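PDB 6PFX: D-alanyl transferase DltD from Enterococcus faecium TX0133A04, which probably takes part in the D-alanylation of lipoteichoic acid in the Gram-positive cell wall, as a membrane-associated member of the DltD family. Local coordinates for residues Y32-K37 and K94-V99; M85-G90 and L279-K284. One frame throughout, in Å; residues are numbered along the deposited sequence.

Contact 1: residues Y32-K37 and K94-V99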
# COMPACT_ATOMS: atom_id res chain seq x y z
N TYR A 32 -0.83 -2.23 -18.80
CA TYR A 32 -1.88 -1.86 -19.74
C TYR A 32 -3.02 -1.16 -19.01
O TYR A 32 -3.50 -0.10 -19.43
CB TYR A 32 -2.41 -3.10 -20.45
CG TYR A 32 -3.57 -2.78 -21.36
CD1 TYR A 32 -3.38 -2.07 -22.53
CD2 TYR A 32 -4.86 -3.16 -21.04
CE1 TYR A 32 -4.44 -1.77 -23.36
CE2 TYR A 32 -5.92 -2.87 -21.86
CZ TYR A 32 -5.70 -2.18 -23.03
OH TYR A 32 -6.76 -1.88 -23.85
N ALA A 33 -3.47 -1.74 -17.90
CA ALA A 33 -4.59 -1.16 -17.18
C ALA A 33 -4.25 0.25 -16.72
O ALA A 33 -5.04 1.18 -16.88
CB ALA A 33 -4.96 -2.04 -15.99
N LEU A 34 -3.06 0.42 -16.12
CA LEU A 34 -2.65 1.74 -15.64
C LEU A 34 -2.56 2.75 -16.78
O LEU A 34 -2.77 3.94 -16.55
CB LEU A 34 -1.32 1.63 -14.88
CG LEU A 34 -1.44 0.90 -13.54
CD1 LEU A 34 -0.07 0.59 -12.95
CD2 LEU A 34 -2.26 1.73 -12.55
N SER A 35 -2.29 2.29 -18.01
CA SER A 35 -2.26 3.20 -19.14
C SER A 35 -3.63 3.77 -19.48
O SER A 35 -3.69 4.79 -20.18
CB SER A 35 -1.64 2.54 -20.38
OG SER A 35 -2.57 1.75 -21.12
N GLU A 36 -4.71 3.16 -19.01
CA GLU A 36 -6.05 3.65 -19.26
C GLU A 36 -6.44 4.69 -18.22
O GLU A 36 -6.15 4.54 -17.03
CB GLU A 36 -7.07 2.52 -19.24
CG GLU A 36 -6.79 1.39 -20.20
CD GLU A 36 -7.86 0.31 -20.19
OE1 GLU A 36 -8.97 0.55 -19.65
OE2 GLU A 36 -7.60 -0.79 -20.71
N LYS A 37 -7.11 5.75 -18.69
CA LYS A 37 -7.50 6.85 -17.82
C LYS A 37 -8.38 6.37 -16.68
O LYS A 37 -8.31 6.91 -15.57
CB LYS A 37 -8.27 7.88 -18.63
CG LYS A 37 -8.66 9.15 -17.90
CD LYS A 37 -9.57 10.00 -18.79
CE LYS A 37 -9.95 11.33 -18.14
NZ LYS A 37 -8.96 12.41 -18.43
N LYS A 94 2.79 7.78 -15.37
CA LYS A 94 3.07 9.20 -15.42
C LYS A 94 1.78 10.00 -15.24
O LYS A 94 0.77 9.75 -15.90
CB LYS A 94 3.72 9.55 -16.76
CG LYS A 94 4.15 11.01 -16.87
CD LYS A 94 4.79 11.34 -18.21
CE LYS A 94 5.18 12.81 -18.27
NZ LYS A 94 5.79 13.16 -19.58
N ASN A 95 1.82 10.97 -14.33
CA ASN A 95 0.77 11.96 -14.13
C ASN A 95 -0.52 11.38 -13.56
O ASN A 95 -1.50 12.12 -13.43
CB ASN A 95 0.43 12.72 -15.43
CG ASN A 95 1.57 13.54 -15.94
OD1 ASN A 95 1.89 13.51 -17.13
ND2 ASN A 95 2.19 14.31 -15.06
N LYS A 96 -0.57 10.11 -13.21
CA LYS A 96 -1.81 9.57 -12.67
C LYS A 96 -2.05 10.02 -11.23
O LYS A 96 -1.13 10.28 -10.45
CB LYS A 96 -1.79 8.04 -12.73
CG LYS A 96 -1.82 7.49 -14.16
CD LYS A 96 -1.99 5.98 -14.20
CE LYS A 96 -3.42 5.56 -13.89
NZ LYS A 96 -4.41 5.66 -15.01
N LYS A 97 -3.33 10.10 -10.88
CA LYS A 97 -3.71 10.13 -9.48
C LYS A 97 -3.55 8.75 -8.86
O LYS A 97 -3.74 7.71 -9.51
CB LYS A 97 -5.15 10.62 -9.35
CG LYS A 97 -5.30 12.11 -9.67
CD LYS A 97 -6.73 12.55 -9.44
CE LYS A 97 -6.92 14.01 -9.70
NZ LYS A 97 -6.68 14.30 -11.14
N VAL A 98 -3.19 8.75 -7.57
CA VAL A 98 -2.86 7.56 -6.79
C VAL A 98 -3.51 7.65 -5.42
O VAL A 98 -3.53 8.72 -4.80
CB VAL A 98 -1.33 7.44 -6.62
CG1 VAL A 98 -0.97 6.21 -5.80
CG2 VAL A 98 -0.64 7.42 -7.99
N VAL A 99 -4.01 6.53 -4.92
CA VAL A 99 -4.44 6.39 -3.54
C VAL A 99 -3.52 5.37 -2.90
O VAL A 99 -3.30 4.29 -3.47
CB VAL A 99 -5.91 5.94 -3.44
CG1 VAL A 99 -6.37 5.78 -1.99
CG2 VAL A 99 -6.80 6.92 -4.11
O HOH W 1 -3.66 7.04 -17.72
O HOH W 2 -5.81 8.11 -15.00
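A direct polar link between 32-37 and 94-99 is the ammonium group of K96, which donates a hydrogen bond to the backbone oxygen of L34, with NZ to O at 2.8 Å. The C=O...NZ angle is 142° and the nitrogen stands 22° off the carbonyl plane, so the approach is bent and slightly tilted. The K96 chain is bent at chi3 and chi4, bringing CD and CE up to the oxygen of L34, both 3.2 Å from O, a close approach of polarised methylenes to a carbonyl. The carbonyl of E36 also lies close, its O 2.9 Å from K96 NZ, and Y39 O, just beyond the segment, accepts a further hydrogen bond from the same nitrogen. K96 NZ thus sits among backbone oxygens at the C-terminal end of helix 28-35, where the chain turns toward strand 39-43. Carbonyls at the C-terminal end of a helix lack their usual amide donors, and a lysine ammonium is well suited to that site.

Two waters widen the grip. Water 2 bridges the segments evenly, accepting from K96 NZ at 2.8 Å and donating to K37 O at 2.8 Å. Water 1 accepts from K96 NZ at 3.1 Å and reaches S35 O through a weak bond.

In the fold, strand 97-101 is the central strand of a five-stranded parallel sheet, flanked by 39-43 and 288-293, as suits the SGNH-hydrolase clan; K96 leads directly into it.

The apolar share is small. L34 CD2 comes within 4.2 Å of K96 CE, while P41 of the neighbouring strand touches both side chains. Within the helical segment, S35 OG turns back to a lone pair of Y32 O, in the carbonyl plane, at 2.7 Å.

Contact 2: residues M85-G90 and L279-K284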
# COMPACT_ATOMS: atom_id res chain seq x y z
N MET A 85 6.38 -2.52 -8.07
CA MET A 85 5.23 -2.41 -8.96
C MET A 85 5.23 -1.08 -9.68
O MET A 85 5.06 -1.02 -10.90
CB MET A 85 3.94 -2.58 -8.16
CG MET A 85 3.80 -3.91 -7.48
SD MET A 85 2.24 -4.05 -6.59
CE MET A 85 2.73 -5.21 -5.31
N MET A 86 5.43 0.02 -8.94
CA MET A 86 5.38 1.34 -9.54
C MET A 86 6.47 1.52 -10.58
O MET A 86 6.22 2.02 -11.69
CB MET A 86 5.57 2.40 -8.46
CG MET A 86 4.43 2.51 -7.48
SD MET A 86 4.85 3.77 -6.26
CE MET A 86 3.44 3.57 -5.18
N ARG A 87 7.71 1.15 -10.22
CA ARG A 87 8.85 1.34 -11.10
C ARG A 87 8.70 0.51 -12.37
O ARG A 87 9.06 0.97 -13.46
CB ARG A 87 10.14 0.94 -10.35
CG ARG A 87 11.43 1.13 -11.14
CD ARG A 87 11.82 2.60 -11.17
NE ARG A 87 13.01 2.87 -11.99
CZ ARG A 87 14.19 3.29 -11.53
NH1 ARG A 87 14.39 3.51 -10.23
NH2 ARG A 87 15.17 3.50 -12.39
N SER A 88 8.20 -0.71 -12.25
CA SER A 88 8.06 -1.58 -13.42
C SER A 88 6.92 -1.12 -14.32
O SER A 88 6.90 -1.48 -15.51
CB SER A 88 7.85 -3.03 -12.99
OG SER A 88 6.62 -3.21 -12.30
N ALA A 89 5.97 -0.36 -13.80
CA ALA A 89 4.96 0.24 -14.66
C ALA A 89 5.54 1.36 -15.51
O ALA A 89 4.97 1.69 -16.56
CB ALA A 89 3.80 0.75 -13.81
N GLY A 90 6.65 1.95 -15.08
CA GLY A 90 7.29 2.98 -15.87
C GLY A 90 6.34 4.10 -16.23
O GLY A 90 5.60 4.63 -15.38
N LEU A 279 8.00 7.31 -2.45
CA LEU A 279 7.90 8.76 -2.64
C LEU A 279 8.78 9.24 -3.78
O LEU A 279 8.38 10.12 -4.56
CB LEU A 279 8.27 9.46 -1.33
CG LEU A 279 7.39 9.12 -0.13
CD1 LEU A 279 7.72 10.07 1.04
CD2 LEU A 279 5.91 9.21 -0.50
N ASP A 280 9.99 8.70 -3.88
CA ASP A 280 10.89 9.05 -4.98
C ASP A 280 10.22 8.80 -6.32
O ASP A 280 10.23 9.67 -7.20
CB ASP A 280 12.17 8.22 -4.80
CG ASP A 280 13.31 8.64 -5.71
OD1 ASP A 280 13.37 8.15 -6.85
OD2 ASP A 280 14.16 9.44 -5.25
N GLN A 281 9.61 7.63 -6.49
CA GLN A 281 9.01 7.30 -7.77
C GLN A 281 7.73 8.09 -8.01
O GLN A 281 7.47 8.52 -9.14
CB GLN A 281 8.78 5.79 -7.86
CG GLN A 281 8.37 5.29 -9.24
CD GLN A 281 9.49 5.40 -10.28
OE1 GLN A 281 10.64 5.61 -9.94
NE2 GLN A 281 9.12 5.28 -11.55
N LEU A 282 6.91 8.29 -6.98
CA LEU A 282 5.70 9.09 -7.14
C LEU A 282 6.06 10.50 -7.58
O LEU A 282 5.43 11.06 -8.48
CB LEU A 282 4.91 9.12 -5.83
CG LEU A 282 4.26 7.79 -5.51
CD1 LEU A 282 3.83 7.82 -4.04
CD2 LEU A 282 3.06 7.51 -6.33
N ALA A 283 7.13 11.05 -7.01
CA ALA A 283 7.52 12.40 -7.36
C ALA A 283 8.06 12.45 -8.79
O ALA A 283 7.72 13.35 -9.56
CB ALA A 283 8.54 12.92 -6.35
N LYS A 284 8.88 11.46 -9.16
CA LYS A 284 9.47 11.46 -10.51
C LYS A 284 8.40 11.31 -11.58
O LYS A 284 8.54 11.86 -12.68
CB LYS A 284 10.55 10.39 -10.61
CG LYS A 284 11.80 10.79 -9.82
CD LYS A 284 12.87 9.71 -9.74
CE LYS A 284 14.07 10.15 -8.89
NZ LYS A 284 14.98 9.01 -8.57
O HOH W 3 6.30 4.36 -12.45
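Helix 271-284, which lies on strand 288-293 of the central parallel sheet, and helix 79-89, packed beside it, meet here through M86, R87, Q281 and L282. Their short axes run 10.0 Å apart at closest approach and 32° from parallel, with R87 and Q281 nearest in the backbone.

Q281 fills the middle of the interface. A turn at chi2, after a chi1 of -170° that sets CG opposite the backbone N, lays its amide against the aliphatic part of R87: OE1 is 3.5 Å and the amide carbon CD 3.7 Å from R87 CD. The two side chains cross at about a right angle; the guanidinium and amide planes, 9° apart, are nearly parallel but not stacked, because the amide meets the methylene instead. The charged end of R87 is engaged beyond the pair: NH1 forms a salt bridge with D140 and a hydrogen bond to Y83, while NH2 bonds S132.

In this helix pair, whose place beside a parallel sheet is consistent with the SGNH-hydrolase clan, the inter-helix polar link runs through water 3. It accepts from Q281 NE2 at 3.1 Å and donates to G90 O at 3.0 Å, joining the C-terminal end of helix 79-89 to the glutamine. A further arm to M86 O, at 2.5 Å, is unusually short and doubtful in detail.

Nearer the sheet the chemistry is apolar. M86, extended beyond CG, places its CE 4.1 Å from L282 CD2, and its sulfur is equally near L282 CG and CD2. L282 also rests on V289 and F291 of strand 288-293.

How the contacts relate
Contact 2 is buried, with three of its four touching residues in the interior, whereas contact 1 is only partly buried and lies farther from the chain's centre. Their centres are 11 Å apart and they adjoin directly: L34 CD1 packs 4.0 Å from A89 CB, and V98 CG2 lies 4.1 Å from L282 CD2. Helix 79-89 leads into strand 97-101, and the segments of the two contacts alternate along the chain. Contact 1 joins a helix end to the approach of a strand, chiefly through one ammonium group, backbone oxygens and water; contact 2 joins two helices through side-chain packing and a single bridging water.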